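Local atomic coordinates of general stress protein 26 (Bacillus anthracis, PDB entry 3EC6), a protein that is of unknown function but binds flavin-adenine dinucleotide and belongs to the pyridoxamine 5'-phosphate oxidase-like family, so it may act as a flavin-dependent oxidoreductase. Residues Arg16-Thr22 / Asn61-Leu66; Gly82-Glu88 / Val114-Pro120. All blocks are in the same frame, centred on the assembly; numbering follows the deposited sequence. Where two conformers were deposited one is given.

Contact 1: Arg16-Thr22 / Asn61-Leu66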
loop_
_atom_site.group_PDB
_atom_site.type_symbol
_atom_site.label_atom_id
_atom_site.label_comp_id
_atom_site.label_asym_id
_atom_site.label_seq_id
_atom_site.Cartn_x
_atom_site.Cartn_y
_atom_site.Cartn_z
ATOM N N ARG A 16 6.546 6.931 11.334
ATOM C CA ARG A 16 6.040 7.814 10.305
ATOM C C ARG A 16 5.780 7.140 8.937
ATOM O O ARG A 16 5.029 7.674 8.150
ATOM C CB ARG A 16 7.008 9.004 10.134
ATOM C CG ARG A 16 6.663 10.224 11.006
ATOM C CD ARG A 16 7.566 11.405 10.720
ATOM N NE ARG A 16 7.526 12.294 11.876
ATOM C CZ ARG A 16 8.498 12.366 12.785
ATOM N NH1 ARG A 16 9.622 11.661 12.613
ATOM N NH2 ARG A 16 8.375 13.187 13.849
ATOM N N THR A 17 6.408 6.005 8.634
ATOM C CA THR A 17 6.315 5.444 7.258
ATOM C C THR A 17 5.041 4.651 7.071
ATOM O O THR A 17 4.763 3.753 7.848
ATOM C CB THR A 17 7.535 4.584 6.813
ATOM O OG1 THR A 17 8.739 5.364 6.947
ATOM C CG2 THR A 17 7.347 4.156 5.375
ATOM N N GLY A 18 4.266 5.005 6.056
ATOM C CA GLY A 18 3.040 4.301 5.714
ATOM C C GLY A 18 2.966 4.131 4.209
ATOM O O GLY A 18 3.958 4.368 3.488
ATOM N N VAL A 19 1.772 3.802 3.716
ATOM C CA VAL A 19 1.551 3.623 2.283
ATOM C C VAL A 19 0.476 4.583 1.828
ATOM O O VAL A 19 -0.591 4.614 2.447
ATOM C CB VAL A 19 1.064 2.195 1.995
ATOM C CG1 VAL A 19 0.831 2.019 0.527
ATOM C CG2 VAL A 19 2.139 1.155 2.514
ATOM N N LEU A 20 0.761 5.368 0.787
ATOM C CA LEU A 20 -0.240 6.252 0.187
ATOM C C LEU A 20 -0.662 5.647 -1.138
ATOM O O LEU A 20 0.191 5.469 -2.040
ATOM C CB LEU A 20 0.420 7.618 -0.079
ATOM C CG LEU A 20 -0.451 8.653 -0.822
ATOM C CD1 LEU A 20 -1.750 8.985 -0.033
ATOM C CD2 LEU A 20 0.334 9.977 -1.096
ATOM N N SER A 21 -1.947 5.340 -1.261
ATOM C CA SER A 21 -2.447 4.772 -2.536
ATOM C C SER A 21 -3.348 5.794 -3.225
ATOM O O SER A 21 -4.130 6.520 -2.604
ATOM C CB SER A 21 -3.283 3.540 -2.221
ATOM O OG SER A 21 -2.459 2.630 -1.480
ATOM N N THR A 22 -3.230 5.841 -4.545
ATOM C CA THR A 22 -3.980 6.737 -5.414
ATOM C C THR A 22 -4.453 5.936 -6.611
ATOM O O THR A 22 -4.136 4.727 -6.748
ATOM C CB THR A 22 -3.051 7.870 -5.955
ATOM O OG1 THR A 22 -1.840 7.261 -6.477
ATOM C CG2 THR A 22 -2.678 8.861 -4.831
ATOM N N ASN A 61 -9.375 11.018 -4.503
ATOM C CA ASN A 61 -9.606 9.988 -3.460
ATOM C C ASN A 61 -8.337 9.213 -3.212
ATOM O O ASN A 61 -7.715 8.728 -4.160
ATOM C CB ASN A 61 -10.666 9.005 -3.925
ATOM C CG ASN A 61 -12.014 9.655 -4.066
ATOM O OD1 ASN A 61 -12.388 10.087 -5.164
ATOM N ND2 ASN A 61 -12.717 9.760 -2.982
ATOM N N VAL A 62 -7.952 9.152 -1.946
ATOM C CA VAL A 62 -6.710 8.426 -1.581
ATOM C C VAL A 62 -6.972 7.511 -0.423
ATOM O O VAL A 62 -7.987 7.588 0.253
ATOM C CB VAL A 62 -5.564 9.412 -1.187
ATOM C CG1 VAL A 62 -5.259 10.341 -2.365
ATOM C CG2 VAL A 62 -5.889 10.204 0.092
ATOM N N HIS A 63 -6.059 6.581 -0.225
ATOM C CA HIS A 63 -6.187 5.588 0.842
ATOM C C HIS A 63 -4.819 5.523 1.521
ATOM O O HIS A 63 -3.784 5.583 0.850
ATOM C CB HIS A 63 -6.558 4.251 0.212
ATOM C CG HIS A 63 -6.777 3.157 1.199
ATOM N ND1 HIS A 63 -5.723 2.409 1.698
ATOM C CD2 HIS A 63 -7.888 2.740 1.843
ATOM C CE1 HIS A 63 -6.196 1.529 2.564
ATOM N NE2 HIS A 63 -7.508 1.703 2.675
ATOM N N VAL A 64 -4.799 5.451 2.842
ATOM C CA VAL A 64 -3.556 5.368 3.638
ATOM C C VAL A 64 -3.602 4.149 4.534
ATOM O O VAL A 64 -4.592 3.906 5.166
ATOM C CB VAL A 64 -3.386 6.647 4.494
ATOM C CG1 VAL A 64 -2.191 6.515 5.440
ATOM C CG2 VAL A 64 -3.222 7.868 3.611
ATOM N N LEU A 65 -2.490 3.408 4.565
ATOM C CA LEU A 65 -2.223 2.366 5.563
ATOM C C LEU A 65 -1.081 2.886 6.405
ATOM O O LEU A 65 -0.039 3.301 5.879
ATOM C CB LEU A 65 -1.805 1.011 4.946
ATOM C CG LEU A 65 -2.834 0.375 4.060
ATOM C CD1 LEU A 65 -2.189 -0.842 3.413
ATOM C CD2 LEU A 65 -3.968 -0.124 4.980
ATOM N N LEU A 66 -1.267 2.913 7.730
ATOM C CA LEU A 66 -0.215 3.504 8.607
ATOM C C LEU A 66 -0.188 2.823 9.964
ATOM O O LEU A 66 -1.224 2.564 10.551
ATOM C CB LEU A 66 -0.479 5.013 8.809
ATOM C CG LEU A 66 0.491 5.829 9.669
ATOM C CD1 LEU A 66 1.837 5.952 8.948
ATOM C CD2 LEU A 66 -0.096 7.219 9.878
HETATM O O HOH W 1 -2.718 2.745 1.151
#

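Contact 2: Gly82-Glu88 / Val114-Pro120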
loop_
_atom_site.group_PDB
_atom_site.type_symbol
_atom_site.label_atom_id
_atom_site.label_comp_id
_atom_site.label_asym_id
_atom_site.label_seq_id
_atom_site.Cartn_x
_atom_site.Cartn_y
_atom_site.Cartn_z
ATOM N N GLY A 82 -9.930 9.281 2.326
ATOM C CA GLY A 82 -10.299 10.705 2.287
ATOM C C GLY A 82 -9.869 11.319 0.970
ATOM O O GLY A 82 -9.370 10.612 0.104
ATOM N N LEU A 83 -10.120 12.613 0.819
ATOM C CA LEU A 83 -9.708 13.378 -0.366
ATOM C C LEU A 83 -8.450 14.180 -0.085
ATOM O O LEU A 83 -8.275 14.737 0.998
ATOM C CB LEU A 83 -10.840 14.300 -0.834
ATOM C CG LEU A 83 -11.936 13.668 -1.699
ATOM C CD1 LEU A 83 -12.764 12.633 -0.929
ATOM C CD2 LEU A 83 -12.845 14.747 -2.269
ATOM N N ALA A 84 -7.560 14.199 -1.069
ATOM C CA ALA A 84 -6.308 14.884 -0.984
ATOM C C ALA A 84 -6.330 16.186 -1.784
ATOM O O ALA A 84 -7.080 16.357 -2.768
ATOM C CB ALA A 84 -5.226 13.945 -1.542
ATOM N N SER A 85 -5.525 17.121 -1.293
ATOM C CA SER A 85 -5.247 18.358 -2.025
ATOM C C SER A 85 -3.776 18.722 -1.802
ATOM O O SER A 85 -3.081 18.104 -0.996
ATOM C CB SER A 85 -6.200 19.457 -1.552
ATOM O OG SER A 85 -6.017 19.701 -0.175
ATOM N N ILE A 86 -3.309 19.749 -2.505
ATOM C CA ILE A 86 -1.901 20.171 -2.356
ATOM C C ILE A 86 -1.860 21.400 -1.479
ATOM O O ILE A 86 -2.692 22.327 -1.618
ATOM C CB ILE A 86 -1.301 20.453 -3.737
ATOM C CG1 ILE A 86 -1.399 19.197 -4.597
ATOM C CG2 ILE A 86 0.228 20.816 -3.597
ATOM C CD1 ILE A 86 -1.020 17.933 -3.911
ATOM N N GLU A 87 -0.907 21.421 -0.554
ATOM C CA GLU A 87 -0.816 22.475 0.459
ATOM C C GLU A 87 0.592 23.058 0.322
ATOM O O GLU A 87 1.598 22.323 0.333
ATOM C CB GLU A 87 -1.107 21.878 1.865
ATOM C CG GLU A 87 -0.804 22.842 3.008
ATOM C CD GLU A 87 -1.751 24.038 3.041
ATOM O OE1 GLU A 87 -2.814 23.901 3.684
ATOM O OE2 GLU A 87 -1.427 25.120 2.504
ATOM N N GLU A 88 0.666 24.385 0.143
ATOM C CA GLU A 88 1.970 25.026 0.001
ATOM C C GLU A 88 2.205 26.013 1.169
ATOM O O GLU A 88 3.119 26.823 1.096
ATOM C CB GLU A 88 2.096 25.772 -1.340
ATOM C CG GLU A 88 1.855 24.864 -2.525
ATOM C CD GLU A 88 2.569 25.287 -3.786
ATOM O OE1 GLU A 88 3.721 25.783 -3.723
ATOM O OE2 GLU A 88 1.984 25.080 -4.857
ATOM N N VAL A 114 6.196 20.495 -1.789
ATOM C CA VAL A 114 4.780 20.756 -1.475
ATOM C C VAL A 114 4.357 19.686 -0.503
ATOM O O VAL A 114 5.039 18.651 -0.325
ATOM C CB VAL A 114 3.871 20.684 -2.732
ATOM C CG1 VAL A 114 4.271 21.784 -3.719
ATOM C CG2 VAL A 114 3.954 19.293 -3.416
ATOM N N LEU A 115 3.214 19.922 0.116
ATOM C CA LEU A 115 2.593 18.907 0.973
ATOM C C LEU A 115 1.337 18.349 0.297
ATOM O O LEU A 115 0.545 19.088 -0.286
ATOM C CB LEU A 115 2.195 19.494 2.338
ATOM C CG LEU A 115 3.357 19.906 3.247
ATOM C CD1 LEU A 115 2.790 20.783 4.379
ATOM C CD2 LEU A 115 4.101 18.696 3.784
ATOM N N ILE A 116 1.161 17.026 0.406
ATOM C CA ILE A 116 -0.152 16.454 0.104
ATOM C C ILE A 116 -0.936 16.417 1.429
ATOM O O ILE A 116 -0.467 15.869 2.415
ATOM C CB ILE A 116 0.013 15.065 -0.407
ATOM C CG1 ILE A 116 0.793 15.068 -1.708
ATOM C CG2 ILE A 116 -1.377 14.453 -0.582
ATOM C CD1 ILE A 116 1.122 13.628 -2.212
ATOM N N LYS A 117 -2.108 17.064 1.440
ATOM C CA LYS A 117 -2.956 17.185 2.608
ATOM C C LYS A 117 -4.066 16.168 2.454
ATOM O O LYS A 117 -4.756 16.127 1.442
ATOM C CB LYS A 117 -3.563 18.599 2.659
ATOM C CG LYS A 117 -4.628 18.713 3.737
ATOM C CD LYS A 117 -5.066 20.165 3.864
ATOM C CE LYS A 117 -6.214 20.327 4.837
ATOM N NZ LYS A 117 -6.687 21.739 4.854
ATOM N N ILE A 118 -4.270 15.310 3.441
ATOM C CA ILE A 118 -5.295 14.257 3.310
ATOM C C ILE A 118 -6.346 14.525 4.378
ATOM O O ILE A 118 -6.076 14.430 5.595
ATOM C CB ILE A 118 -4.678 12.859 3.523
ATOM C CG1 ILE A 118 -3.713 12.564 2.415
ATOM C CG2 ILE A 118 -5.801 11.779 3.467
ATOM C CD1 ILE A 118 -2.715 11.551 2.763
ATOM N N ASN A 119 -7.537 14.897 3.923
ATOM C CA ASN A 119 -8.658 15.198 4.818
ATOM C C ASN A 119 -9.445 13.928 5.007
ATOM O O ASN A 119 -10.068 13.466 4.065
ATOM C CB ASN A 119 -9.581 16.265 4.239
ATOM C CG ASN A 119 -9.060 17.645 4.477
ATOM O OD1 ASN A 119 -8.469 18.248 3.600
ATOM N ND2 ASN A 119 -9.234 18.136 5.697
ATOM N N PRO A 120 -9.374 13.328 6.198
ATOM C CA PRO A 120 -9.970 12.006 6.318
ATOM C C PRO A 120 -11.511 12.086 6.364
ATOM O O PRO A 120 -12.083 12.998 6.975
ATOM C CB PRO A 120 -9.459 11.496 7.678
ATOM C CG PRO A 120 -9.361 12.833 8.500
ATOM C CD PRO A 120 -8.803 13.797 7.480
HETATM O O HOH W 2 -12.220 14.159 2.626
HETATM O O HOH W 3 -7.690 17.781 1.149
HETATM O O HOH W 4 -3.958 22.779 5.785
#

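Contact 1: Arg16-Thr22 / Asn61-Leu66
The carbonyl oxygen Val19 O is approached by three groups: Leu65 N donates to it at 3.1 Å, water 1 gives it a proton, and Val64 CA lies 3.3 Å from the same oxygen in a CA-H...O contact. These strands, 17-22 and 61-66, run antiparallel (163°) in the split-barrel sheet expected of the pyridoxamine 5'-phosphate oxidase family. Val19 N returns a bond to Leu65 O, and one pair further on Ser21 N reaches His63 O at 2.8 Å. This bond is nearly straight, 174° at the hydrogen, whereas the donor of the reciprocal bond, His63 N, is tilted from the carbonyl plane of Ser21.

On the face of Val19, Ser21, His63 and Leu65, water 1 ties the two strands together. It bonds to Ser21 OG at 2.6 Å and sits in the plane of the His63 ring, at the edge by ND1. Ser21 OG also bonds to Ser30 of the second subunit. The far ring nitrogen, His63 NE2, bonds to Glu79, a residue of the flavin pocket, so both ends of the imidazole are tied and its rotation is fixed.

The other face is apolar. Leu20 CG stands anti to the backbone N (chi1 175°), which carries CD1 across to Val62 CB at 4.0 Å and brings it beside Val64 CG2. Thr22 and Val62 run side by side, with Thr22 CG2 3.9 Å from Val62 CG1, while Asp55 and Lys52 hold the threonine hydroxyl. At the other end Leu66 CD1 reaches the opposing backbone, 3.7 Å from Arg16 O and close to Thr17 O.

Contact 2: Gly82-Glu88 / Val114-Pro120
Gly82 to Glu87 pairs with Val114 to Pro120 in antiparallel register, the segment axes 4.5 Å apart and their directions 149° from each other. Two-way backbone bonds join Ser85 with Lys117 and Glu87 with Leu115; Lys117 N to Ser85 O, at 2.8 Å, is among the shortest. At the Leu83-Asn119 pair only one bond is sound, Asn119 N to Leu83 O; the return bond from Leu83 N to Asn119 O is weak, at 3.4 Å, and water 2 bridges the same two atoms.

Ala84, Ile86, Ile116 and Ile118 share one face. The two branches of Ile86 part there: CG2, anti to the backbone N, lies 3.7 Å from Val114 CB, while CD1 comes from the other branch to within 4.0 Å of Ile116 CG1. Ala84 CB meets Ile116 CG2 at the same separation. Ile53 and Ile56 of helix 51-58 cover this apolar patch.

The opposite face is mixed: Leu115 is covered by Leu92 and Phe96 of helix 90-96, while Ser85, Lys117 and Asn119 meet water. Lys117 is fully extended and passes Ser85 OG, whereas Glu87 bends at its second torsion (68°). Their charged ends, Glu87 OE1 and Lys117 NZ, stay 4.6 Å apart, beyond a salt bridge, but water 4 spans them, donating to Glu87 OE1 at 2.6 Å. Glu87 OE2 bonds to Asp89 N. Glu88 lies alongside Val114 CG1 and forms its salt bridge with Arg48.

An apolar face under helix 51-58 and a mixed, partly hydrated one, on twisted antiparallel strands, are consistent with the wall of the split beta-barrel of flavin-binding proteins.

How the contacts relate
Both contacts belong to one antiparallel sheet and meet directly, since strands 61-66 and 77-87 are neighbours in it: Val62 N and Gly82 O lie 2.9 Å apart in a probable hydrogen bond. They also share an apolar interior, where Leu20, Val62 and Val64 of contact 1 pack on Ile118 of contact 2. Their other faces differ. That of contact 1 is buried, turned to the second subunit, and its polar groups are bonded to protein as well as to water; Thr17 touches the flavin. Contact 2 meets no other chain of the assembly, and there Glu87 and Lys117 are linked through water at a partly exposed surface, whereas Glu88 pairs directly with Arg48.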